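Local atomic coordinates of origin of replication complex subunit 1B (Arabidopsis thaliana, PDB entry 5HH7), a protein that binds origins of replication as part of the origin recognition complex and, through its BAH-PHD cassette, reads the unmodified histone H3 tail. Residues Ile65-Cys70 and Gln94-Lys99; Phe74-Leu79 and Glu85-Asp90; Lys125-Asp130 and Asp209-Glu214. One frame throughout, in Å; residues are numbered along the deposited sequence.

Contact 1 of 3, residues Ile65-Cys70 and Gln94-Lys99. With ZN (zinc ion), chain D.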
ATOM      1  N   ILE A  65     -14.787   9.571  -3.698  1.00 35.50           N
ATOM      2  CA  ILE A  65     -14.601   8.126  -3.779  1.00 32.61           C
ATOM      3  C   ILE A  65     -13.499   7.747  -4.758  1.00 33.69           C
ATOM      4  O   ILE A  65     -13.007   8.579  -5.521  1.00 37.16           O
ATOM      5  CB  ILE A  65     -15.903   7.386  -4.146  1.00 37.29           C
ATOM      6  CG1 ILE A  65     -16.409   7.832  -5.518  1.00 38.24           C
ATOM      7  CG2 ILE A  65     -16.960   7.613  -3.074  1.00 35.20           C
ATOM      8  CD1 ILE A  65     -17.608   7.046  -6.005  1.00 38.62           C
ATOM      9  N   GLU A  66     -13.127   6.474  -4.726  1.00 29.04           N
ATOM     10  CA  GLU A  66     -11.993   5.970  -5.478  1.00 27.90           C
ATOM     11  C   GLU A  66     -12.463   4.956  -6.511  1.00 29.79           C
ATOM     12  O   GLU A  66     -13.241   4.055  -6.198  1.00 28.03           O
ATOM     13  CB  GLU A  66     -11.013   5.317  -4.506  1.00 29.18           C
ATOM     14  CG  GLU A  66      -9.820   4.638  -5.141  1.00 29.95           C
ATOM     15  CD  GLU A  66      -8.854   4.118  -4.095  1.00 28.75           C
ATOM     16  OE1 GLU A  66      -8.961   2.930  -3.719  1.00 23.26           O
ATOM     17  OE2 GLU A  66      -8.001   4.906  -3.635  1.00 28.44           O
ATOM     18  N   CYS A  67     -11.998   5.105  -7.746  1.00 28.75           N
ATOM     19  CA  CYS A  67     -12.358   4.165  -8.797  1.00 27.53           C
ATOM     20  C   CYS A  67     -11.606   2.852  -8.612  1.00 28.92           C
ATOM     21  O   CYS A  67     -10.397   2.860  -8.403  1.00 28.52           O
ATOM     22  CB  CYS A  67     -12.048   4.754 -10.171  1.00 31.80           C
ATOM     23  SG  CYS A  67     -12.199   3.551 -11.489  1.00 33.19           S
ATOM     24  N   ASP A  68     -12.326   1.732  -8.677  1.00 27.76           N
ATOM     25  CA  ASP A  68     -11.718   0.408  -8.543  1.00 21.04           C
ATOM     26  C   ASP A  68     -10.586   0.173  -9.538  1.00 25.57           C
ATOM     27  O   ASP A  68      -9.648  -0.564  -9.244  1.00 27.42           O
ATOM     28  CB  ASP A  68     -12.762  -0.698  -8.738  1.00 24.63           C
ATOM     29  CG  ASP A  68     -13.734  -0.797  -7.587  1.00 24.75           C
ATOM     30  OD1 ASP A  68     -13.450  -0.211  -6.523  1.00 25.37           O
ATOM     31  OD2 ASP A  68     -14.777  -1.471  -7.748  1.00 26.54           O
ATOM     32  N   ASP A  69     -10.686   0.789 -10.713  1.00 26.28           N
ATOM     33  CA  ASP A  69      -9.741   0.515 -11.795  1.00 29.36           C
ATOM     34  C   ASP A  69      -8.541   1.460 -11.823  1.00 33.48           C
ATOM     35  O   ASP A  69      -7.400   1.024 -11.653  1.00 33.36           O
ATOM     36  CB  ASP A  69     -10.452   0.508 -13.154  1.00 45.18           C
ATOM     37  CG  ASP A  69     -11.246  -0.761 -13.387  1.00 64.93           C
ATOM     38  OD1 ASP A  69     -11.096  -1.701 -12.579  1.00 72.37           O
ATOM     39  OD2 ASP A  69     -12.007  -0.824 -14.376  1.00 69.67           O
ATOM     40  N   CYS A  70      -8.803   2.748 -12.036  1.00 35.27           N
ATOM     41  CA  CYS A  70      -7.731   3.728 -12.176  1.00 35.34           C
ATOM     42  C   CYS A  70      -7.280   4.297 -10.832  1.00 32.78           C
ATOM     43  O   CYS A  70      -6.265   4.988 -10.761  1.00 35.69           O
ATOM     44  CB  CYS A  70      -8.166   4.869 -13.101  1.00 37.89           C
ATOM     45  SG  CYS A  70      -9.140   6.160 -12.287  1.00 40.82           S
ATOM     46  N   GLN A  94     -16.395   7.002 -15.094  1.00 50.83           N
ATOM     47  CA  GLN A  94     -16.850   7.095 -16.476  1.00 58.76           C
ATOM     48  C   GLN A  94     -15.731   6.844 -17.483  1.00 59.34           C
ATOM     49  O   GLN A  94     -15.964   6.270 -18.546  1.00 58.92           O
ATOM     50  CB  GLN A  94     -17.492   8.459 -16.735  1.00 72.60           C
ATOM     51  CG  GLN A  94     -16.635   9.640 -16.312  1.00 85.59           C
ATOM     52  CD  GLN A  94     -17.265  10.442 -15.191  1.00 95.83           C
ATOM     53  OE1 GLN A  94     -17.835   9.884 -14.254  1.00100.19           O
ATOM     54  NE2 GLN A  94     -17.172  11.764 -15.288  1.00 97.28           N
ATOM     55  N   PHE A  95     -14.519   7.272 -17.145  1.00 55.94           N
ATOM     56  CA  PHE A  95     -13.383   7.115 -18.045  1.00 55.13           C
ATOM     57  C   PHE A  95     -12.991   5.652 -18.205  1.00 52.82           C
ATOM     58  O   PHE A  95     -12.649   5.212 -19.302  1.00 52.13           O
ATOM     59  CB  PHE A  95     -12.192   7.943 -17.560  1.00 58.52           C
ATOM     60  CG  PHE A  95     -12.462   9.417 -17.518  1.00 66.23           C
ATOM     61  CD1 PHE A  95     -12.515  10.154 -18.690  1.00 76.26           C
ATOM     62  CD2 PHE A  95     -12.672  10.063 -16.313  1.00 64.63           C
ATOM     63  CE1 PHE A  95     -12.769  11.510 -18.659  1.00 80.09           C
ATOM     64  CE2 PHE A  95     -12.926  11.420 -16.276  1.00 73.72           C
ATOM     65  CZ  PHE A  95     -12.974  12.145 -17.451  1.00 78.16           C
ATOM     66  N   CYS A  96     -13.046   4.899 -17.112  1.00 48.75           N
ATOM     67  CA  CYS A  96     -12.738   3.475 -17.163  1.00 45.26           C
ATOM     68  C   CYS A  96     -13.906   2.678 -17.736  1.00 50.05           C
ATOM     69  O   CYS A  96     -13.721   1.580 -18.258  1.00 53.35           O
ATOM     70  CB  CYS A  96     -12.341   2.955 -15.783  1.00 39.11           C
ATOM     71  SG  CYS A  96     -10.658   3.404 -15.327  1.00 41.16           S
ATOM     72  N   GLU A  97     -15.107   3.241 -17.633  1.00 45.11           N
ATOM     73  CA  GLU A  97     -16.289   2.669 -18.271  1.00 57.45           C
ATOM     74  C   GLU A  97     -16.104   2.649 -19.789  1.00 65.48           C
ATOM     75  O   GLU A  97     -16.299   1.620 -20.441  1.00 63.79           O
ATOM     76  CB  GLU A  97     -17.531   3.488 -17.908  1.00 66.39           C
ATOM     77  CG  GLU A  97     -18.482   2.801 -16.944  1.00 74.12           C
ATOM     78  CD  GLU A  97     -19.407   3.776 -16.234  1.00 84.88           C
ATOM     79  OE1 GLU A  97     -19.764   4.816 -16.830  1.00 89.56           O
ATOM     80  OE2 GLU A  97     -19.769   3.499 -15.072  1.00 86.96           O
ATOM     81  N   VAL A  98     -15.711   3.797 -20.333  1.00 74.35           N
ATOM     82  CA  VAL A  98     -15.477   3.961 -21.767  1.00 82.23           C
ATOM     83  C   VAL A  98     -14.314   3.078 -22.248  1.00 84.74           C
ATOM     84  O   VAL A  98     -14.218   2.777 -23.439  1.00 87.08           O
ATOM     85  CB  VAL A  98     -15.236   5.459 -22.110  1.00 79.84           C
ATOM     86  CG1 VAL A  98     -14.921   5.662 -23.587  1.00 84.82           C
ATOM     87  CG2 VAL A  98     -16.455   6.287 -21.716  1.00 80.58           C
ATOM     88  N   LYS A  99     -13.490   2.655 -21.280  1.00 84.91           N
ATOM     89  CA  LYS A  99     -12.271   1.814 -21.389  1.00 85.04           C
ATOM     90  C   LYS A  99     -11.029   2.636 -21.044  1.00 87.15           C
ATOM     91  O   LYS A  99     -10.077   2.125 -20.454  1.00 86.47           O
ATOM     92  CB  LYS A  99     -12.065   1.096 -22.737  1.00 85.38           C
ATOM     93  CG  LYS A  99     -13.085   0.018 -23.101  1.00 86.11           C
ATOM     94  CD  LYS A  99     -13.325  -0.990 -21.995  1.00 84.42           C
ATOM     95  CE  LYS A  99     -14.364  -2.004 -22.446  1.00 84.89           C
ATOM     96  NZ  LYS A  99     -15.512  -1.322 -23.114  1.00 87.84           N
TER
HETATM   97 ZN    ZN D 401     -11.300   5.058 -13.369  1.00 51.42          ZN

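Contact 2 of 3, residues Phe74-Leu79 and Glu85-Asp90. With ZN (zinc ion), chain C.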
ATOM      1  N   PHE A  74     -12.860  10.995  -7.110  1.00 38.93           N
ATOM      2  CA  PHE A  74     -14.021  11.657  -7.696  1.00 46.66           C
ATOM      3  C   PHE A  74     -15.005  12.092  -6.615  1.00 46.22           C
ATOM      4  O   PHE A  74     -15.438  11.277  -5.803  1.00 40.44           O
ATOM      5  CB  PHE A  74     -14.739  10.723  -8.679  1.00 48.05           C
ATOM      6  CG  PHE A  74     -13.871  10.239  -9.808  1.00 51.23           C
ATOM      7  CD1 PHE A  74     -13.839  10.917 -11.016  1.00 54.32           C
ATOM      8  CD2 PHE A  74     -13.093   9.100  -9.664  1.00 44.50           C
ATOM      9  CE1 PHE A  74     -13.044  10.472 -12.055  1.00 52.96           C
ATOM     10  CE2 PHE A  74     -12.293   8.654 -10.697  1.00 45.84           C
ATOM     11  CZ  PHE A  74     -12.267   9.343 -11.894  1.00 51.34           C
ATOM     12  N   HIS A  75     -15.356  13.375  -6.603  1.00 45.97           N
ATOM     13  CA  HIS A  75     -16.416  13.859  -5.725  1.00 46.85           C
ATOM     14  C   HIS A  75     -17.734  13.210  -6.135  1.00 51.28           C
ATOM     15  O   HIS A  75     -18.020  13.083  -7.327  1.00 49.97           O
ATOM     16  CB  HIS A  75     -16.547  15.384  -5.812  1.00 52.62           C
ATOM     17  CG  HIS A  75     -15.463  16.134  -5.099  1.00 53.27           C
ATOM     18  ND1 HIS A  75     -14.891  17.278  -5.610  1.00 53.94           N
ATOM     19  CD2 HIS A  75     -14.860  15.912  -3.907  1.00 51.96           C
ATOM     20  CE1 HIS A  75     -13.969  17.720  -4.773  1.00 54.15           C
ATOM     21  NE2 HIS A  75     -13.934  16.912  -3.729  1.00 51.43           N
ATOM     22  N   LEU A  76     -18.530  12.796  -5.152  1.00 45.92           N
ATOM     23  CA  LEU A  76     -19.846  12.224  -5.420  1.00 48.53           C
ATOM     24  C   LEU A  76     -20.726  13.204  -6.187  1.00 56.62           C
ATOM     25  O   LEU A  76     -21.396  12.835  -7.154  1.00 58.06           O
ATOM     26  CB  LEU A  76     -20.544  11.840  -4.113  1.00 50.93           C
ATOM     27  CG  LEU A  76     -19.987  10.672  -3.298  1.00 48.12           C
ATOM     28  CD1 LEU A  76     -20.757  10.538  -1.993  1.00 47.86           C
ATOM     29  CD2 LEU A  76     -20.049   9.376  -4.094  1.00 42.03           C
ATOM     30  N   LYS A  77     -20.707  14.459  -5.750  1.00 63.55           N
ATOM     31  CA  LYS A  77     -21.560  15.502  -6.312  1.00 70.81           C
ATOM     32  C   LYS A  77     -21.169  15.874  -7.736  1.00 71.47           C
ATOM     33  O   LYS A  77     -21.878  16.625  -8.403  1.00 73.08           O
ATOM     34  CB  LYS A  77     -21.475  16.758  -5.450  1.00 73.60           C
ATOM     35  CG  LYS A  77     -20.125  17.450  -5.551  1.00 77.85           C
ATOM     36  CD  LYS A  77     -20.180  18.865  -5.015  1.00 86.44           C
ATOM     37  CE  LYS A  77     -18.950  19.652  -5.432  1.00 90.68           C
ATOM     38  NZ  LYS A  77     -18.814  19.741  -6.911  1.00 92.76           N
ATOM     39  N   CYS A  78     -20.033  15.361  -8.195  1.00 65.16           N
ATOM     40  CA  CYS A  78     -19.504  15.755  -9.495  1.00 66.44           C
ATOM     41  C   CYS A  78     -19.664  14.670 -10.550  1.00 66.23           C
ATOM     42  O   CYS A  78     -19.373  14.889 -11.727  1.00 65.83           O
ATOM     43  CB  CYS A  78     -18.046  16.181  -9.360  1.00 62.40           C
ATOM     44  SG  CYS A  78     -17.850  17.627  -8.303  1.00 74.77           S
ATOM     45  N   LEU A  79     -20.146  13.507 -10.126  1.00 67.22           N
ATOM     46  CA  LEU A  79     -20.455  12.432 -11.058  1.00 65.54           C
ATOM     47  C   LEU A  79     -21.664  12.822 -11.913  1.00 67.92           C
ATOM     48  O   LEU A  79     -22.415  13.733 -11.561  1.00 64.22           O
ATOM     49  CB  LEU A  79     -20.724  11.132 -10.299  1.00 56.43           C
ATOM     50  CG  LEU A  79     -19.618  10.710  -9.326  1.00 51.66           C
ATOM     51  CD1 LEU A  79     -19.966   9.417  -8.612  1.00 49.68           C
ATOM     52  CD2 LEU A  79     -18.295  10.574 -10.051  1.00 48.60           C
ATOM     53  N   GLU A  85     -24.797   9.097  -2.017  1.00 58.24           N
ATOM     54  CA  GLU A  85     -24.074   8.241  -1.088  1.00 56.17           C
ATOM     55  C   GLU A  85     -22.907   7.537  -1.768  1.00 45.53           C
ATOM     56  O   GLU A  85     -22.897   7.370  -2.989  1.00 42.63           O
ATOM     57  CB  GLU A  85     -25.023   7.196  -0.500  1.00 67.54           C
ATOM     58  CG  GLU A  85     -26.298   7.781   0.076  1.00 80.31           C
ATOM     59  CD  GLU A  85     -26.039   8.632   1.300  1.00 87.71           C
ATOM     60  OE1 GLU A  85     -25.072   8.335   2.032  1.00 87.13           O
ATOM     61  OE2 GLU A  85     -26.796   9.598   1.529  1.00 94.02           O
ATOM     62  N   VAL A  86     -21.921   7.137  -0.973  1.00 40.58           N
ATOM     63  CA  VAL A  86     -20.841   6.299  -1.468  1.00 37.96           C
ATOM     64  C   VAL A  86     -21.434   4.968  -1.904  1.00 39.93           C
ATOM     65  O   VAL A  86     -22.108   4.305  -1.117  1.00 38.03           O
ATOM     66  CB  VAL A  86     -19.787   6.031  -0.380  1.00 37.39           C
ATOM     67  CG1 VAL A  86     -18.779   4.992  -0.857  1.00 35.91           C
ATOM     68  CG2 VAL A  86     -19.088   7.321   0.018  1.00 38.79           C
ATOM     69  N   PRO A  87     -21.209   4.582  -3.169  1.00 37.17           N
ATOM     70  CA  PRO A  87     -21.711   3.290  -3.646  1.00 34.30           C
ATOM     71  C   PRO A  87     -21.087   2.118  -2.896  1.00 33.85           C
ATOM     72  O   PRO A  87     -19.881   2.103  -2.636  1.00 26.84           O
ATOM     73  CB  PRO A  87     -21.292   3.269  -5.123  1.00 37.30           C
ATOM     74  CG  PRO A  87     -20.232   4.320  -5.251  1.00 40.79           C
ATOM     75  CD  PRO A  87     -20.576   5.363  -4.244  1.00 39.65           C
ATOM     76  N   GLU A  88     -21.921   1.148  -2.543  1.00 36.90           N
ATOM     77  CA  GLU A  88     -21.458  -0.074  -1.901  1.00 32.13           C
ATOM     78  C   GLU A  88     -20.911  -1.017  -2.967  1.00 31.36           C
ATOM     79  O   GLU A  88     -21.493  -1.151  -4.042  1.00 30.33           O
ATOM     80  CB  GLU A  88     -22.617  -0.734  -1.144  1.00 33.86           C
ATOM     81  CG  GLU A  88     -22.246  -1.988  -0.367  1.00 33.13           C
ATOM     82  CD  GLU A  88     -23.426  -2.567   0.393  1.00 36.98           C
ATOM     83  OE1 GLU A  88     -24.554  -2.550  -0.146  1.00 33.67           O
ATOM     84  OE2 GLU A  88     -23.227  -3.031   1.536  1.00 34.87           O
ATOM     85  N   GLY A  89     -19.782  -1.656  -2.680  1.00 26.10           N
ATOM     86  CA  GLY A  89     -19.212  -2.625  -3.598  1.00 23.27           C
ATOM     87  C   GLY A  89     -18.551  -2.021  -4.825  1.00 27.89           C
ATOM     88  O   GLY A  89     -18.017  -0.912  -4.771  1.00 27.11           O
ATOM     89  N   ASP A  90     -18.600  -2.758  -5.932  1.00 25.81           N
ATOM     90  CA  ASP A  90     -17.879  -2.398  -7.152  1.00 28.88           C
ATOM     91  C   ASP A  90     -18.284  -1.041  -7.721  1.00 33.13           C
ATOM     92  O   ASP A  90     -19.469  -0.723  -7.819  1.00 31.77           O
ATOM     93  CB  ASP A  90     -18.072  -3.470  -8.232  1.00 29.17           C
ATOM     94  CG  ASP A  90     -17.561  -4.834  -7.806  1.00 31.70           C
ATOM     95  OD1 ASP A  90     -16.905  -4.930  -6.750  1.00 31.78           O
ATOM     96  OD2 ASP A  90     -17.814  -5.815  -8.540  1.00 40.19           O
TER
HETATM   97 ZN    ZN C 400     -15.098  17.285  -8.200  1.00 70.88          ZN

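Contact 3 of 3, residues Lys125-Asp130 and Asp209-Glu214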
ATOM      1  N   LYS A 125       3.149   5.398  -6.131  1.00 25.94           N
ATOM      2  CA  LYS A 125       4.533   5.044  -6.429  1.00 26.06           C
ATOM      3  C   LYS A 125       4.773   3.546  -6.246  1.00 26.93           C
ATOM      4  O   LYS A 125       5.475   2.921  -7.042  1.00 26.65           O
ATOM      5  CB  LYS A 125       5.499   5.836  -5.549  1.00 27.32           C
ATOM      6  CG  LYS A 125       5.506   7.338  -5.791  1.00 40.95           C
ATOM      7  CD  LYS A 125       6.542   8.012  -4.904  1.00 46.18           C
ATOM      8  CE  LYS A 125       6.327   9.515  -4.837  1.00 55.63           C
ATOM      9  NZ  LYS A 125       7.275  10.177  -3.896  1.00 57.02           N
ATOM     10  N   LEU A 126       4.195   2.980  -5.192  1.00 25.50           N
ATOM     11  CA  LEU A 126       4.341   1.554  -4.926  1.00 25.94           C
ATOM     12  C   LEU A 126       3.776   0.737  -6.077  1.00 26.50           C
ATOM     13  O   LEU A 126       4.435  -0.160  -6.603  1.00 23.89           O
ATOM     14  CB  LEU A 126       3.627   1.161  -3.632  1.00 21.94           C
ATOM     15  CG  LEU A 126       3.635  -0.345  -3.364  1.00 26.58           C
ATOM     16  CD1 LEU A 126       5.062  -0.836  -3.120  1.00 27.78           C
ATOM     17  CD2 LEU A 126       2.725  -0.706  -2.196  1.00 22.02           C
ATOM     18  N   LEU A 127       2.555   1.071  -6.479  1.00 25.03           N
ATOM     19  CA  LEU A 127       1.848   0.297  -7.489  1.00 24.14           C
ATOM     20  C   LEU A 127       2.410   0.491  -8.895  1.00 25.21           C
ATOM     21  O   LEU A 127       2.073  -0.256  -9.813  1.00 26.67           O
ATOM     22  CB  LEU A 127       0.348   0.603  -7.446  1.00 24.08           C
ATOM     23  CG  LEU A 127      -0.329   0.243  -6.119  1.00 25.05           C
ATOM     24  CD1 LEU A 127      -1.827   0.574  -6.131  1.00 23.22           C
ATOM     25  CD2 LEU A 127      -0.106  -1.234  -5.768  1.00 25.26           C
ATOM     26  N   SER A 128       3.274   1.487  -9.062  1.00 24.22           N
ATOM     27  CA  SER A 128       3.945   1.687 -10.340  1.00 28.25           C
ATOM     28  C   SER A 128       5.378   1.160 -10.283  1.00 31.48           C
ATOM     29  O   SER A 128       6.142   1.308 -11.235  1.00 33.96           O
ATOM     30  CB  SER A 128       3.933   3.165 -10.739  1.00 34.48           C
ATOM     31  OG  SER A 128       4.746   3.931  -9.868  1.00 45.95           O
ATOM     32  N   GLY A 129       5.733   0.549  -9.155  1.00 32.95           N
ATOM     33  CA  GLY A 129       7.049  -0.042  -8.979  1.00 34.74           C
ATOM     34  C   GLY A 129       8.160   0.957  -8.713  1.00 37.57           C
ATOM     35  O   GLY A 129       9.331   0.679  -8.980  1.00 36.75           O
ATOM     36  N   ASP A 130       7.799   2.117  -8.170  1.00 27.65           N
ATOM     37  CA  ASP A 130       8.772   3.174  -7.919  1.00 31.90           C
ATOM     38  C   ASP A 130       9.145   3.301  -6.442  1.00 31.87           C
ATOM     39  O   ASP A 130       9.883   4.204  -6.051  1.00 31.52           O
ATOM     40  CB  ASP A 130       8.276   4.502  -8.487  1.00 36.30           C
ATOM     41  CG  ASP A 130       8.227   4.494 -10.002  1.00 41.51           C
ATOM     42  OD1 ASP A 130       9.191   3.990 -10.619  1.00 33.67           O
ATOM     43  OD2 ASP A 130       7.225   4.971 -10.573  1.00 44.32           O
ATOM     44  N   ASP A 209      -3.479   4.063   2.018  1.00 22.73           N
ATOM     45  CA  ASP A 209      -2.367   3.155   2.261  1.00 24.93           C
ATOM     46  C   ASP A 209      -2.818   1.752   2.652  1.00 28.66           C
ATOM     47  O   ASP A 209      -2.125   1.040   3.380  1.00 28.73           O
ATOM     48  CB  ASP A 209      -1.439   3.764   3.311  1.00 26.08           C
ATOM     49  CG  ASP A 209      -0.926   5.131   2.893  1.00 28.89           C
ATOM     50  OD1 ASP A 209      -0.304   5.220   1.815  1.00 27.27           O
ATOM     51  OD2 ASP A 209      -1.181   6.122   3.610  1.00 32.93           O
ATOM     52  N   VAL A 210      -3.980   1.357   2.141  1.00 22.84           N
ATOM     53  CA  VAL A 210      -4.548   0.048   2.434  1.00 21.58           C
ATOM     54  C   VAL A 210      -4.377  -0.890   1.245  1.00 20.30           C
ATOM     55  O   VAL A 210      -4.743  -0.554   0.118  1.00 21.40           O
ATOM     56  CB  VAL A 210      -6.044   0.162   2.789  1.00 23.21           C
ATOM     57  CG1 VAL A 210      -6.676  -1.222   2.935  1.00 24.26           C
ATOM     58  CG2 VAL A 210      -6.222   0.978   4.064  1.00 21.52           C
ATOM     59  N   PHE A 211      -3.820  -2.069   1.502  1.00 19.82           N
ATOM     60  CA  PHE A 211      -3.594  -3.042   0.442  1.00 17.42           C
ATOM     61  C   PHE A 211      -4.136  -4.410   0.817  1.00 20.14           C
ATOM     62  O   PHE A 211      -4.375  -4.700   1.988  1.00 21.77           O
ATOM     63  CB  PHE A 211      -2.101  -3.146   0.118  1.00 18.00           C
ATOM     64  CG  PHE A 211      -1.481  -1.837  -0.255  1.00 21.07           C
ATOM     65  CD1 PHE A 211      -1.532  -1.383  -1.564  1.00 22.45           C
ATOM     66  CD2 PHE A 211      -0.873  -1.045   0.705  1.00 24.64           C
ATOM     67  CE1 PHE A 211      -0.974  -0.163  -1.909  1.00 21.51           C
ATOM     68  CE2 PHE A 211      -0.314   0.176   0.367  1.00 23.04           C
ATOM     69  CZ  PHE A 211      -0.366   0.616  -0.941  1.00 22.97           C
ATOM     70  N   LEU A 212      -4.330  -5.242  -0.197  1.00 18.95           N
ATOM     71  CA  LEU A 212      -4.785  -6.610  -0.013  1.00 20.24           C
ATOM     72  C   LEU A 212      -3.618  -7.563  -0.218  1.00 20.96           C
ATOM     73  O   LEU A 212      -2.865  -7.422  -1.180  1.00 21.68           O
ATOM     74  CB  LEU A 212      -5.869  -6.938  -1.039  1.00 20.00           C
ATOM     75  CG  LEU A 212      -6.169  -8.428  -1.241  1.00 20.13           C
ATOM     76  CD1 LEU A 212      -6.890  -8.992  -0.034  1.00 17.68           C
ATOM     77  CD2 LEU A 212      -6.980  -8.666  -2.521  1.00 19.54           C
ATOM     78  N   CYS A 213      -3.459  -8.522   0.688  1.00 20.41           N
ATOM     79  CA  CYS A 213      -2.540  -9.631   0.447  1.00 19.09           C
ATOM     80  C   CYS A 213      -3.138 -10.945   0.910  1.00 23.13           C
ATOM     81  O   CYS A 213      -3.391 -11.137   2.102  1.00 24.17           O
ATOM     82  CB  CYS A 213      -1.192  -9.416   1.129  1.00 22.06           C
ATOM     83  SG  CYS A 213       0.008 -10.725   0.755  1.00 22.71           S
ATOM     84  N   GLU A 214      -3.366 -11.843  -0.042  1.00 19.27           N
ATOM     85  CA  GLU A 214      -3.888 -13.167   0.259  1.00 19.04           C
ATOM     86  C   GLU A 214      -2.804 -14.232   0.137  1.00 20.42           C
ATOM     87  O   GLU A 214      -2.833 -15.237   0.847  1.00 21.42           O
ATOM     88  CB  GLU A 214      -5.050 -13.503  -0.680  1.00 20.21           C
ATOM     89  CG  GLU A 214      -5.646 -14.893  -0.461  1.00 22.99           C
ATOM     90  CD  GLU A 214      -7.008 -15.057  -1.113  1.00 28.02           C
ATOM     91  OE1 GLU A 214      -7.379 -14.199  -1.939  1.00 24.94           O
ATOM     92  OE2 GLU A 214      -7.710 -16.040  -0.788  1.00 27.77           O
TER

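Contact 1 of 3, residues Ile65-Cys70 and Gln94-Lys99
Cys67 and Cys96 reach a common zinc ion from different rotamers: Cys67 holds SG anti to its backbone N (chi1 170°), whereas Cys96 turns SG anti to its carbonyl carbon (chi1 -77°), and the two sulfurs end 4.1 Å apart, Cys67 SG to Cys96 SG. Cys70 joins them with SG set between its backbone N and carbonyl carbon. The metal distances are 2.6 Å from Cys67 SG, 2.6 Å from Cys96 SG and 2.7 Å from Cys70 SG to the zinc, and Cys93, just ahead of the helix, completes the four-cysteine site. Direct contact between the segments is small and centres on one sulfur. Cys96 SG lies 3.6 Å from Asp69 CB, and Cys70 CB is equally close to Cys96 SG. The carboxylate of Asp69 approaches Cys96 more loosely, through OD2 near CB.

The turn after strand 64-66 also wraps around its first ligand. Asp69 N donates to Cys67 SG at 3.2 Å with an N-H...S angle of 152°, and Cys70 N donates to the same sulfur over a longer 3.5 Å. This is the zinc-knuckle arrangement, in which backbone amides following a cysteine point back at its thiolate. Cys96, by contrast, is presented by the short helix 94-98 near the end of the PHD finger. The neighbouring Glu66 forms a salt bridge to a basic side chain of the bound H3 peptide, so the knuckle directly follows a histone-reading strand. Chemically, the four cysteines probably bind as thiolates, and the two amides probably draw off part of the negative charge that gathers on Cys67 SG.

Contact 2 of 3, residues Phe74-Leu79 and Glu85-Asp90
The nearest pair of CA atoms, Leu76 CA and Val86 CA, is 7.2 Å apart, where a single 3-10 turn following strand 73-75 faces an irregular loop. Leu76 bridges that separation with its two methyls. Its chi1 of -69° directs CG, anti to the carbonyl carbon, and a chi2 of 175° then spreads the methyls, with CD1 anti to CA. CD1 lies at the nitrogen side of the Glu85-Val86 peptide, 3.7 Å from Val86 N, and also meets the Val86 side chain, with Leu76 CD1 to Val86 CG2 at 4.1 Å. The other methyl sits at the carbonyl oxygen of the same peptide, Leu76 CD2 to Glu85 O at 3.7 Å, and reaches on to Pro87 CD at 4.1 Å, the leucine and proline side chains running past each other in opposite directions.

The 3-10 turn is closed by Cys78 N to His75 O at 3.2 Å. His75, at the end of the strand, and Cys78, in the turn, are zinc ligands: His75 ND1 binds at 2.6 Å and Cys78 SG at 2.8 Å from the metal, with Cys53 and Cys56 completing this second PHD-finger site. The loop is itself part of the histone-binding surface, since Pro87 and Gly89 make backbone hydrogen bonds to the H3 peptide and Pro87 packs on an apolar peptide side chain. The contact is by van der Waals packing of methyls, against a peptide group as well as against Val86 and Pro87. It adds no directional bond itself; the zinc ligands, the backbone bonds of Leu76 with Ile63 and Leu83, and the bonds to the H3 peptide supply directionality around it.

Contact 3 of 3, residues Lys125-Asp130 and Asp209-Glu214
Leu126 places its CD2 methyl over one face of the Phe211 ring, 4.0 Å from the ring centroid and 28° off the ring normal, a CH-pi contact. The closest atom pair, Leu126 CD2 to Phe211 CZ at 3.6 Å, shows the methyl displaced toward the far end of the ring. Leu127 adds a second, looser touch, its CD2 lying 4.1 Å from Phe211 CE1 and meeting the ring obliquely. Leu126 and Phe211 extend from opposite directions, and a chi1 of 175°, which sets CG of Leu126 anti to its backbone N, sends CD2 toward the Phe211 ring. Leu127 CA and Phe211 CA are 10.2 Å apart, so the side chains alone span the gap.

The contact joins the short helix 122-127 to strand 210-218, a member of the mixed sheet of the BAH domain. Backbone hydrogen bonds from Phe211 to Ser193 and Lys195 fix the strand beside strand 188-195. Tyr33 of strand 31-34 touches both Leu126 and Phe211, while Leu174 and Cys192 also pack on the phenylalanine.

Farther out, the end of the helix is shaped by a Schellman motif. Gly129 takes a positive phi of 77°, and the chain folds back through Asp130 N to Lys125 O at 2.7 Å and Gly129 N to Leu126 O at 2.9 Å. Asp130 also forms a salt bridge with Arg120. At the start of the strand segment, Asp209 is held by a salt bridge to Arg190 and a hydrogen bond to Tyr33; Asp209 and Val210 each pack on a basic side chain of the bound peptide.

Contacts 1 and 2 belong to one PHD finger and touch, their centres 11 Å apart. They share the small sheet of strands 64-66 and 73-75: Ile65 N to Phe74 O, 2.8 Å, is a probable hydrogen bond, and Ile65 CG2 packs on Leu76 CD2 at 3.7 Å. Contact 2 is nested in the loop that contact 1 closes, and each holds ligands of a different zinc. Contact 3 lies in the BAH domain, its centre 18 Å from that of contact 1 and 23 Å from that of contact 2, with no direct touch. The H3 peptide nevertheless meets residues of all three, which fits a histone site shared between the two domains.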